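Local structure of DUF3845 domain-containing protein (Bacteroides thetaiotaomicron VPI-5482, 3GF6) at residues N50-K56 with N195-R201; D91-P95 with L141-Y145; K111-R117 with Y214-Q220. The protein is of unknown function but is an all-beta bacterial lipoprotein built on two antiparallel sheets, consistent with a distant relationship to the C1q/TNF jelly-roll domains. One frame throughout, in Å; residues are numbered along the deposited sequence. Where two conformers were deposited one is given.

How the interactions relate
Interaction 3 pairs two strands within one antiparallel sheet, whereas interactions 1 and 2 gather round the other. Interaction 1 is a surface contact, its centre about 22 Å from that of the chain; it joins the approach to strand 56-62 with the end of strand 187-198 through two backbone bonds and a laid-down arginine. Interaction 2 is buried and joins two irregular loops, whose side chains rest on those same two strands; aromatic and amide packing replaces strand pairing there. Interaction 3 is partly buried, with regular backbone bonds, an apolar face and a polar one. Its centre lies about 37 Å from that of interaction 1, across the chain's centre, although strands 187-198 and 203-219 are consecutive.

Interaction 1 of 3, residues N50-K56 with N195-R201; sequences NDPTLGK and NLAGQKR. With EDO (1,2-ethanediol), chain E.
Arg201 reaches Pro52 through two torsions: CG stands opposite the backbone N (chi1 -168°), and a bend at chi2 (-93°) then lays the chain along residues 51-54. The aliphatic part arrives first, with Arg201 CG 3.4 Å from Pro52 O. Farther out the guanidinium lies flat against the loop, Pro52 CA sitting 3.8 Å above the guanidinium plane of Arg201, over its centre. Arg201 NH2 is hydrogen-bonded to Tyr48 O, so a polar bond and a face contact together set the rotation of the group. At the other end of the side chain, Arg201 CB packs 3.6 Å from Leu54 CD2.

The loop under the arginine is shaped by Asp51, whose OD1 accepts from both the backbone N and the hydroxyl of Thr53. The first bond, Thr53 N to Asp51 OD1 at 3.0 Å, closes an Asx turn.

Two backbone bonds tie the segments together: Gly55 N to Lys200 O at 2.8 Å, and Gly198 N to Gly55 O at 3.0 Å. At the backbone conformation of Gly55 (phi 112°) a CB would run into the carbonyl O of Leu54 and lie tight against Gly198 O. Next to it, Lys56 crosses Asn195 at about a right angle, Lys56 CG lying 3.5 Å from Asn195 OD1; the ammonium goes on to Tyr89 O, and Asn195 OD1 bonds Thr58 OG1.

Lys56 and Ala197 form an antiparallel non-hydrogen-bonded pair, which places this contact at one end of a strand pair in an antiparallel sheet, where strand 56-62 begins and strand 187-198 ends, the loops beyond still running against each other.

Interaction 2 of 3, residues D91-P95 with L141-Y145; sequences DGNYP and LFQPY
Asn93 and Gln143 mark the closest approach of two irregular loops, their CA atoms 8.1 Å apart, with Gln143 in the left-handed backbone region, so that side chains and a water must span the distance. Tyr94 and Phe142 meet at the apolar end. With Phe142 CG opposite its backbone N (chi1 -173°), the ring extends toward Tyr94 and presents CE1 to it, 3.8 Å from Tyr94 CD2. The same Phe142 CE1 also lies 3.8 Å from Tyr94 CB, so the contact takes in the root of the tyrosine side chain as well as its ring. The ring planes are 74° apart and the centroids 5.9 Å; Tyr94 CD2 lies near the plane of the Phe142 ring, at its edge, while the pair as a whole is oblique. Phe193 adds an edge-to-face partner for Phe142, and Met60 touches both side chains.

Gln143 extends beyond CG and crosses Tyr94 at about a right angle, its amide plane turned 47° from the ring. The deposited Gln143 OE1 is 3.2 Å from Gly92 O, and the amide is probably turned over; with the nitrogen in that place, this may be a hydrogen bond to Gly92 O.

Beside it, a water donates to Gln143 O at 2.6 Å and, weakly, to Asn93 OD1 at 3.5 Å. Asn93 OD1 has a further partner in Tyr8 OH. The asparagine is positioned by an Asx turn, in which Asn93 N donates to Asp91 OD1 at 2.8 Å.

Chemically, the contact combines buried aromatic packing with a polar margin, where a water held firmly by Gln143 O reaches Asn93 only weakly; loops whose backbones stay apart thus meet through the Tyr94 and Phe142 side chains, the Gln143 amide and one water.

Interaction 3 of 3, residues K111-R117 with Y214-Q220; sequences KYAVKLR and YFELYEQ. With EDO (1,2-ethanediol), chain G; EDO (1,2-ethanediol), chain C.
Ala113 and Tyr218 form one hydrogen-bonded pair of an antiparallel beta sheet, part of a two-sheet, all-beta fold; the short strand segments run at 161° to each other. Backbone bonds recur at alternate residues: Tyr218 N reaches Ala113 O at 2.8 Å, and Lys115 N reaches Glu216 O at 3.0 Å.

Apolar contacts occupy the face carrying Val114, Leu116, Phe215 and Leu217. Leu217 CD1 comes within 3.6 Å of Val114 CG2 and also touches the Tyr112 ring. Leu188 and Phe190 of strand 187-198, from the other sheet, pack against this face, so it lines the interior between the sheets.

Polar groups dominate the other face. Tyr218 OH donates to Glu216 OE1 at 2.8 Å, from above the carboxylate plane. The charged ends of Lys115 and Arg117 lead away to salt bridges with Asp179 and Asp175, while their inner carbons stay against this strand pair.

The Tyr214 ring packs on backbone. Tyr214 CG sits between its own backbone N and carbonyl carbon (chi1 76°), folding the ring over the neighbouring strand, where Arg117 N stands 3.9 Å above the Tyr214 ring plane, offset toward the rim.

Interaction 1 of 3, residues N50-K56 with N195-R201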
loop_
_atom_site.group_PDB
_atom_site.type_symbol
_atom_site.label_atom_id
_atom_site.label_comp_id
_atom_site.label_asym_id
_atom_site.label_seq_id
_atom_site.Cartn_x
_atom_site.Cartn_y
_atom_site.Cartn_z
ATOM N N ASN A 50 -13.460 13.601 -16.509
ATOM C CA ASN A 50 -14.323 14.774 -16.468
ATOM C C ASN A 50 -13.641 16.082 -16.122
ATOM O O ASN A 50 -14.333 17.103 -16.034
ATOM C CB ASN A 50 -15.514 14.515 -15.510
ATOM C CG ASN A 50 -16.443 13.420 -16.033
ATOM O OD1 ASN A 50 -16.583 13.258 -17.246
ATOM N ND2 ASN A 50 -17.117 12.717 -15.139
ATOM N N ASP A 51 -12.313 16.068 -15.962
ATOM C CA ASP A 51 -11.558 17.284 -15.615
ATOM C C ASP A 51 -10.170 17.230 -16.294
ATOM O O ASP A 51 -9.296 16.478 -15.894
ATOM C CB ASP A 51 -11.410 17.395 -14.104
ATOM C CG ASP A 51 -10.633 18.624 -13.670
ATOM O OD1 ASP A 51 -10.246 19.420 -14.537
ATOM O OD2 ASP A 51 -10.476 18.827 -12.452
ATOM N N PRO A 52 -9.995 18.041 -17.311
ATOM C CA PRO A 52 -8.739 18.040 -18.040
ATOM C C PRO A 52 -7.652 18.984 -17.515
ATOM O O PRO A 52 -6.669 19.196 -18.216
ATOM C CB PRO A 52 -9.155 18.453 -19.442
ATOM C CG PRO A 52 -10.575 18.534 -19.471
ATOM C CD PRO A 52 -11.059 18.694 -18.074
ATOM N N THR A 53 -7.798 19.477 -16.285
ATOM C CA THR A 53 -6.841 20.394 -15.673
ATOM C C THR A 53 -5.484 19.691 -15.603
ATOM O O THR A 53 -5.395 18.516 -15.215
ATOM C CB THR A 53 -7.311 20.765 -14.258
ATOM O OG1 THR A 53 -8.625 21.349 -14.319
ATOM C CG2 THR A 53 -6.327 21.723 -13.539
ATOM N N LEU A 54 -4.452 20.430 -15.979
ATOM C CA LEU A 54 -3.107 19.898 -16.017
ATOM C C LEU A 54 -2.467 19.938 -14.639
ATOM O O LEU A 54 -2.725 20.835 -13.823
ATOM C CB LEU A 54 -2.237 20.743 -16.958
ATOM C CG LEU A 54 -2.762 20.904 -18.376
ATOM C CD1 LEU A 54 -1.817 21.759 -19.199
ATOM C CD2 LEU A 54 -2.980 19.544 -19.021
ATOM N N GLY A 55 -1.594 18.981 -14.427
ATOM C CA GLY A 55 -0.500 19.125 -13.469
ATOM C C GLY A 55 -0.498 18.280 -12.202
ATOM O O GLY A 55 0.447 18.381 -11.417
ATOM N N LYS A 56 -1.538 17.498 -11.965
ATOM C CA LYS A 56 -1.625 16.713 -10.732
ATOM C C LYS A 56 -2.379 15.402 -10.924
ATOM O O LYS A 56 -3.449 15.383 -11.529
ATOM C CB LYS A 56 -2.340 17.561 -9.678
ATOM C CG LYS A 56 -2.352 17.020 -8.278
ATOM C CD LYS A 56 -3.008 18.126 -7.405
ATOM C CE LYS A 56 -3.638 17.641 -6.134
ATOM N NZ LYS A 56 -4.545 18.780 -5.633
ATOM N N ASN A 195 1.070 10.867 -5.037
ATOM C CA ASN A 195 0.654 12.028 -5.797
ATOM C C ASN A 195 1.781 12.398 -6.759
ATOM O O ASN A 195 2.924 12.408 -6.369
ATOM C CB ASN A 195 0.348 13.250 -4.926
ATOM C CG ASN A 195 -0.185 14.422 -5.751
ATOM O OD1 ASN A 195 -1.118 14.248 -6.548
ATOM N ND2 ASN A 195 0.448 15.605 -5.622
ATOM N N LEU A 196 1.449 12.627 -8.011
ATOM C CA LEU A 196 2.438 13.165 -8.971
ATOM C C LEU A 196 2.125 14.611 -9.307
ATOM O O LEU A 196 0.970 14.996 -9.434
ATOM C CB LEU A 196 2.429 12.375 -10.280
ATOM C CG LEU A 196 2.396 10.847 -10.196
ATOM C CD1 LEU A 196 2.254 10.201 -11.610
ATOM C CD2 LEU A 196 3.619 10.302 -9.466
ATOM N N ALA A 197 3.183 15.404 -9.464
ATOM C CA ALA A 197 3.096 16.791 -9.924
ATOM C C ALA A 197 3.820 16.870 -11.251
ATOM O O ALA A 197 4.852 16.233 -11.447
ATOM C CB ALA A 197 3.713 17.750 -8.859
ATOM N N GLY A 198 3.256 17.608 -12.210
ATOM C CA GLY A 198 3.798 17.631 -13.559
ATOM C C GLY A 198 3.187 18.711 -14.437
ATOM O O GLY A 198 2.564 19.659 -13.951
ATOM N N GLN A 199 3.394 18.565 -15.734
ATOM C CA GLN A 199 2.994 19.612 -16.688
ATOM C C GLN A 199 1.839 19.199 -17.601
ATOM O O GLN A 199 1.340 20.023 -18.364
ATOM C CB GLN A 199 4.181 20.019 -17.574
ATOM C CG GLN A 199 5.486 20.317 -16.841
ATOM C CD GLN A 199 5.293 21.162 -15.610
ATOM O OE1 GLN A 199 5.700 20.770 -14.503
ATOM N NE2 GLN A 199 4.649 22.305 -15.772
ATOM N N LYS A 200 1.420 17.935 -17.535
ATOM C CA LYS A 200 0.421 17.397 -18.449
ATOM C C LYS A 200 -0.869 16.966 -17.711
ATOM O O LYS A 200 -1.048 17.214 -16.521
ATOM C CB LYS A 200 1.044 16.230 -19.241
ATOM C CG LYS A 200 2.266 16.645 -20.115
ATOM C CD LYS A 200 1.837 17.542 -21.261
ATOM C CE LYS A 200 3.001 17.960 -22.150
ATOM N NZ LYS A 200 2.795 19.324 -22.708
ATOM N N ARG A 201 -1.763 16.292 -18.436
ATOM C CA ARG A 201 -3.057 15.892 -17.903
ATOM C C ARG A 201 -3.056 14.425 -17.504
ATOM O O ARG A 201 -3.824 14.026 -16.650
ATOM C CB ARG A 201 -4.107 16.109 -19.008
ATOM C CG ARG A 201 -5.556 16.026 -18.635
ATOM C CD ARG A 201 -6.084 14.621 -18.861
ATOM N NE ARG A 201 -7.414 14.401 -18.323
ATOM C CZ ARG A 201 -8.497 14.303 -19.068
ATOM N NH1 ARG A 201 -8.414 14.445 -20.385
ATOM N NH2 ARG A 201 -9.671 14.072 -18.507
HETATM C C1 EDO E . -4.528 24.196 -16.076
HETATM O O1 EDO E . -4.952 23.125 -16.865
HETATM C C2 EDO E . -5.456 25.345 -16.375
HETATM O O2 EDO E . -6.393 25.419 -15.306
#

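Interaction 2 of 3, residues D91-P95 with L141-Y145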
loop_
_atom_site.group_PDB
_atom_site.type_symbol
_atom_site.label_atom_id
_atom_site.label_comp_id
_atom_site.label_asym_id
_atom_site.label_seq_id
_atom_site.Cartn_x
_atom_site.Cartn_y
_atom_site.Cartn_z
ATOM N N ASP A 91 -9.397 16.845 -4.629
ATOM C CA ASP A 91 -9.882 15.967 -3.560
ATOM C C ASP A 91 -9.083 14.681 -3.482
ATOM O O ASP A 91 -9.257 13.787 -4.319
ATOM C CB ASP A 91 -11.366 15.653 -3.752
ATOM C CG ASP A 91 -11.999 15.004 -2.538
ATOM O OD1 ASP A 91 -11.257 14.443 -1.685
ATOM O OD2 ASP A 91 -13.268 15.078 -2.429
ATOM N N GLY A 92 -8.210 14.615 -2.466
ATOM C CA GLY A 92 -7.361 13.468 -2.271
ATOM C C GLY A 92 -8.044 12.304 -1.567
ATOM O O GLY A 92 -7.450 11.265 -1.362
ATOM N N ASN A 93 -9.313 12.448 -1.213
ATOM C CA ASN A 93 -10.063 11.298 -0.698
ATOM C C ASN A 93 -10.400 10.298 -1.812
ATOM O O ASN A 93 -10.302 10.611 -2.996
ATOM C CB ASN A 93 -11.355 11.742 -0.029
ATOM C CG ASN A 93 -11.116 12.440 1.298
ATOM O OD1 ASN A 93 -10.459 11.892 2.199
ATOM N ND2 ASN A 93 -11.688 13.628 1.442
ATOM N N TYR A 94 -10.758 9.079 -1.396
ATOM C CA TYR A 94 -11.123 8.009 -2.311
ATOM C C TYR A 94 -12.594 7.655 -2.134
ATOM O O TYR A 94 -13.156 7.805 -1.057
ATOM C CB TYR A 94 -10.172 6.782 -2.116
ATOM C CG TYR A 94 -8.780 7.131 -2.629
ATOM C CD1 TYR A 94 -8.464 6.999 -3.963
ATOM C CD2 TYR A 94 -7.848 7.771 -1.796
ATOM C CE1 TYR A 94 -7.218 7.418 -4.466
ATOM C CE2 TYR A 94 -6.622 8.195 -2.269
ATOM C CZ TYR A 94 -6.303 8.023 -3.614
ATOM O OH TYR A 94 -5.091 8.461 -4.051
ATOM N N PRO A 95 -13.244 7.220 -3.215
ATOM C CA PRO A 95 -14.626 6.776 -3.092
ATOM C C PRO A 95 -14.742 5.616 -2.101
ATOM O O PRO A 95 -13.851 4.760 -2.030
ATOM C CB PRO A 95 -14.981 6.295 -4.517
ATOM C CG PRO A 95 -13.754 6.225 -5.250
ATOM C CD PRO A 95 -12.704 7.026 -4.554
ATOM N N LEU A 141 -7.382 1.488 9.395
ATOM C CA LEU A 141 -8.219 2.504 8.742
ATOM C C LEU A 141 -7.653 2.780 7.351
ATOM O O LEU A 141 -6.466 2.540 7.122
ATOM C CB LEU A 141 -8.216 3.802 9.544
ATOM C CG LEU A 141 -8.785 3.670 10.963
ATOM C CD1 LEU A 141 -8.575 4.970 11.724
ATOM C CD2 LEU A 141 -10.289 3.270 10.907
ATOM N N PHE A 142 -8.498 3.283 6.456
ATOM C CA PHE A 142 -8.086 3.698 5.126
ATOM C C PHE A 142 -7.716 5.180 5.105
ATOM O O PHE A 142 -8.529 6.029 5.443
ATOM C CB PHE A 142 -9.207 3.395 4.095
ATOM C CG PHE A 142 -8.795 3.636 2.691
ATOM C CD1 PHE A 142 -8.821 4.899 2.142
ATOM C CD2 PHE A 142 -8.252 2.576 1.927
ATOM C CE1 PHE A 142 -8.356 5.123 0.832
ATOM C CE2 PHE A 142 -7.801 2.783 0.616
ATOM C CZ PHE A 142 -7.856 4.060 0.073
ATOM N N GLN A 143 -6.488 5.468 4.680
ATOM C CA GLN A 143 -5.934 6.825 4.584
ATOM C C GLN A 143 -6.223 7.736 5.806
ATOM O O GLN A 143 -6.636 8.872 5.637
ATOM C CB GLN A 143 -6.353 7.499 3.275
ATOM C CG GLN A 143 -5.334 8.539 2.775
ATOM C CD GLN A 143 -5.733 9.273 1.527
ATOM O OE1 GLN A 143 -6.922 9.378 1.171
ATOM N NE2 GLN A 143 -4.764 9.776 0.848
ATOM N N PRO A 144 -5.974 7.241 7.048
ATOM C CA PRO A 144 -6.115 8.160 8.179
ATOM C C PRO A 144 -5.042 9.239 8.086
ATOM O O PRO A 144 -3.903 8.939 7.733
ATOM C CB PRO A 144 -5.853 7.263 9.396
ATOM C CG PRO A 144 -4.903 6.193 8.863
ATOM C CD PRO A 144 -5.433 5.927 7.460
ATOM N N TYR A 145 -5.386 10.482 8.400
ATOM C CA TYR A 145 -4.439 11.569 8.182
ATOM C C TYR A 145 -4.463 12.586 9.307
ATOM O O TYR A 145 -5.527 13.055 9.714
ATOM C CB TYR A 145 -4.724 12.288 6.872
ATOM C CG TYR A 145 -3.561 13.144 6.457
ATOM C CD1 TYR A 145 -3.488 14.496 6.788
ATOM C CD2 TYR A 145 -2.497 12.580 5.780
ATOM C CE1 TYR A 145 -2.382 15.278 6.402
ATOM C CE2 TYR A 145 -1.386 13.351 5.406
ATOM C CZ TYR A 145 -1.341 14.694 5.723
ATOM O OH TYR A 145 -0.249 15.437 5.342
HETATM O O HOH W 1 -8.364 10.515 4.599
#

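Interaction 3 of 3, residues K111-R117 with Y214-Q220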
loop_
_atom_site.group_PDB
_atom_site.type_symbol
_atom_site.label_atom_id
_atom_site.label_comp_id
_atom_site.label_asym_id
_atom_site.label_seq_id
_atom_site.Cartn_x
_atom_site.Cartn_y
_atom_site.Cartn_z
ATOM N N LYS A 111 -6.065 -11.612 18.121
ATOM C CA LYS A 111 -4.837 -10.825 18.069
ATOM C C LYS A 111 -4.053 -11.310 16.861
ATOM O O LYS A 111 -3.937 -12.529 16.633
ATOM C CB LYS A 111 -4.007 -11.022 19.349
ATOM C CG LYS A 111 -4.603 -10.368 20.615
ATOM C CD LYS A 111 -4.686 -8.838 20.466
ATOM C CE LYS A 111 -5.229 -8.144 21.728
ATOM N NZ LYS A 111 -6.651 -8.479 22.072
ATOM N N TYR A 112 -3.498 -10.373 16.104
ATOM C CA TYR A 112 -2.913 -10.686 14.818
ATOM C C TYR A 112 -1.444 -10.308 14.719
ATOM O O TYR A 112 -1.001 -9.326 15.321
ATOM C CB TYR A 112 -3.672 -9.960 13.707
ATOM C CG TYR A 112 -5.081 -10.415 13.453
ATOM C CD1 TYR A 112 -5.329 -11.568 12.725
ATOM C CD2 TYR A 112 -6.180 -9.687 13.946
ATOM C CE1 TYR A 112 -6.648 -11.993 12.448
ATOM C CE2 TYR A 112 -7.491 -10.069 13.677
ATOM C CZ TYR A 112 -7.722 -11.250 12.927
ATOM O OH TYR A 112 -8.998 -11.676 12.653
ATOM N N ALA A 113 -0.699 -11.083 13.915
ATOM C CA ALA A 113 0.682 -10.762 13.576
ATOM C C ALA A 113 0.795 -10.759 12.071
ATOM O O ALA A 113 0.149 -11.569 11.399
ATOM C CB ALA A 113 1.655 -11.797 14.189
ATOM N N VAL A 114 1.610 -9.851 11.537
ATOM C CA VAL A 114 1.808 -9.692 10.107
ATOM C C VAL A 114 3.292 -9.824 9.782
ATOM O O VAL A 114 4.142 -9.258 10.467
ATOM C CB VAL A 114 1.273 -8.292 9.599
ATOM C CG1 VAL A 114 1.690 -7.989 8.162
ATOM C CG2 VAL A 114 -0.261 -8.244 9.700
ATOM N N LYS A 115 3.584 -10.540 8.698
ATOM C CA LYS A 115 4.927 -10.594 8.122
ATOM C C LYS A 115 4.767 -10.284 6.662
ATOM O O LYS A 115 3.941 -10.933 5.973
ATOM C CB LYS A 115 5.537 -11.999 8.272
ATOM C CG LYS A 115 5.620 -12.468 9.761
ATOM C CD LYS A 115 6.203 -13.852 9.891
ATOM C CE LYS A 115 6.397 -14.260 11.349
ATOM N NZ LYS A 115 7.505 -13.534 11.992
ATOM N N LEU A 116 5.488 -9.269 6.201
ATOM C CA LEU A 116 5.395 -8.902 4.806
ATOM C C LEU A 116 6.701 -8.410 4.251
ATOM O O LEU A 116 7.594 -7.973 4.992
ATOM C CB LEU A 116 4.272 -7.874 4.569
ATOM C CG LEU A 116 4.396 -6.450 5.137
ATOM C CD1 LEU A 116 5.326 -5.567 4.276
ATOM C CD2 LEU A 116 3.015 -5.802 5.259
ATOM N N ARG A 117 6.830 -8.516 2.936
ATOM C CA ARG A 117 7.904 -7.845 2.196
ATOM C C ARG A 117 7.260 -7.194 0.982
ATOM O O ARG A 117 6.448 -7.814 0.324
ATOM C CB ARG A 117 9.008 -8.814 1.771
ATOM C CG ARG A 117 10.178 -8.145 1.042
ATOM C CD ARG A 117 11.325 -9.167 0.910
ATOM N NE ARG A 117 12.478 -8.620 0.214
ATOM C CZ ARG A 117 13.499 -9.363 -0.194
ATOM N NH1 ARG A 117 13.492 -10.676 0.030
ATOM N NH2 ARG A 117 14.513 -8.802 -0.836
ATOM N N TYR A 214 5.668 -10.574 -0.548
ATOM C CA TYR A 214 4.714 -11.505 0.060
ATOM C C TYR A 214 4.011 -10.857 1.241
ATOM O O TYR A 214 4.481 -9.860 1.796
ATOM C CB TYR A 214 5.398 -12.799 0.544
ATOM C CG TYR A 214 6.187 -12.665 1.813
ATOM C CD1 TYR A 214 5.583 -12.879 3.051
ATOM C CD2 TYR A 214 7.529 -12.319 1.777
ATOM C CE1 TYR A 214 6.295 -12.748 4.240
ATOM C CE2 TYR A 214 8.276 -12.200 2.937
ATOM C CZ TYR A 214 7.643 -12.395 4.174
ATOM O OH TYR A 214 8.364 -12.316 5.310
ATOM N N PHE A 215 2.919 -11.481 1.648
ATOM C CA PHE A 215 2.117 -11.002 2.754
ATOM C C PHE A 215 1.597 -12.189 3.509
ATOM O O PHE A 215 1.023 -13.074 2.904
ATOM C CB PHE A 215 0.937 -10.192 2.203
ATOM C CG PHE A 215 -0.014 -9.752 3.255
ATOM C CD1 PHE A 215 0.222 -8.574 3.952
ATOM C CD2 PHE A 215 -1.085 -10.551 3.635
ATOM C CE1 PHE A 215 -0.648 -8.180 4.970
ATOM C CE2 PHE A 215 -1.935 -10.176 4.663
ATOM C CZ PHE A 215 -1.728 -8.994 5.321
ATOM N N GLU A 216 1.764 -12.196 4.840
ATOM C CA GLU A 216 1.265 -13.247 5.732
ATOM C C GLU A 216 0.564 -12.636 6.919
ATOM O O GLU A 216 1.042 -11.641 7.467
ATOM C CB GLU A 216 2.382 -14.131 6.280
ATOM C CG GLU A 216 3.117 -14.863 5.207
ATOM C CD GLU A 216 4.291 -15.688 5.711
ATOM O OE1 GLU A 216 4.652 -15.622 6.893
ATOM O OE2 GLU A 216 4.850 -16.426 4.888
ATOM N N LEU A 217 -0.532 -13.267 7.326
ATOM C CA LEU A 217 -1.319 -12.857 8.481
ATOM C C LEU A 217 -1.595 -14.079 9.383
ATOM O O LEU A 217 -2.120 -15.098 8.920
ATOM C CB LEU A 217 -2.650 -12.244 8.051
ATOM C CG LEU A 217 -3.578 -11.733 9.161
ATOM C CD1 LEU A 217 -2.940 -10.601 10.002
ATOM C CD2 LEU A 217 -4.906 -11.246 8.530
ATOM N N TYR A 218 -1.231 -13.944 10.649
ATOM C CA TYR A 218 -1.434 -14.954 11.664
ATOM C C TYR A 218 -2.443 -14.487 12.702
ATOM O O TYR A 218 -2.433 -13.319 13.096
ATOM C CB TYR A 218 -0.105 -15.265 12.381
ATOM C CG TYR A 218 0.934 -15.829 11.455
ATOM C CD1 TYR A 218 1.757 -14.991 10.694
ATOM C CD2 TYR A 218 1.054 -17.216 11.282
ATOM C CE1 TYR A 218 2.697 -15.525 9.801
ATOM C CE2 TYR A 218 1.988 -17.745 10.402
ATOM C CZ TYR A 218 2.796 -16.895 9.668
ATOM O OH TYR A 218 3.719 -17.418 8.813
ATOM N N GLU A 219 -3.288 -15.414 13.159
ATOM C CA GLU A 219 -4.002 -15.268 14.405
ATOM C C GLU A 219 -3.083 -15.842 15.495
ATOM O O GLU A 219 -2.623 -16.966 15.371
ATOM C CB GLU A 219 -5.310 -16.037 14.406
ATOM C CG GLU A 219 -6.405 -15.485 13.568
ATOM C CD GLU A 219 -7.708 -16.287 13.687
ATOM O OE1 GLU A 219 -7.797 -17.200 14.541
ATOM O OE2 GLU A 219 -8.627 -16.037 12.876
ATOM N N GLN A 220 -2.774 -15.057 16.521
ATOM C CA GLN A 220 -1.894 -15.512 17.606
ATOM C C GLN A 220 -2.610 -16.387 18.625
ATOM O O GLN A 220 -3.722 -16.071 19.028
ATOM C CB GLN A 220 -1.286 -14.310 18.339
ATOM C CG GLN A 220 -0.429 -13.471 17.463
ATOM C CD GLN A 220 0.084 -12.192 18.118
ATOM O OE1 GLN A 220 0.213 -11.190 17.443
ATOM N NE2 GLN A 220 0.436 -12.247 19.400
HETATM C C1 EDO G . 8.969 -9.836 7.255
HETATM O O1 EDO G . 9.541 -9.840 5.942
HETATM C C2 EDO G . 10.076 -10.249 8.228
HETATM O O2 EDO G . 9.845 -11.581 8.686
HETATM C C1 EDO C . 12.900 -12.625 2.476
HETATM O O1 EDO C . 11.734 -12.561 1.697
HETATM C C2 EDO C . 12.671 -13.714 3.469
HETATM O O2 EDO C . 12.900 -14.869 2.699
HETATM O O HOH W 2 -5.883 -14.533 18.700
HETATM O O HOH W 3 -9.172 -14.138 11.387
#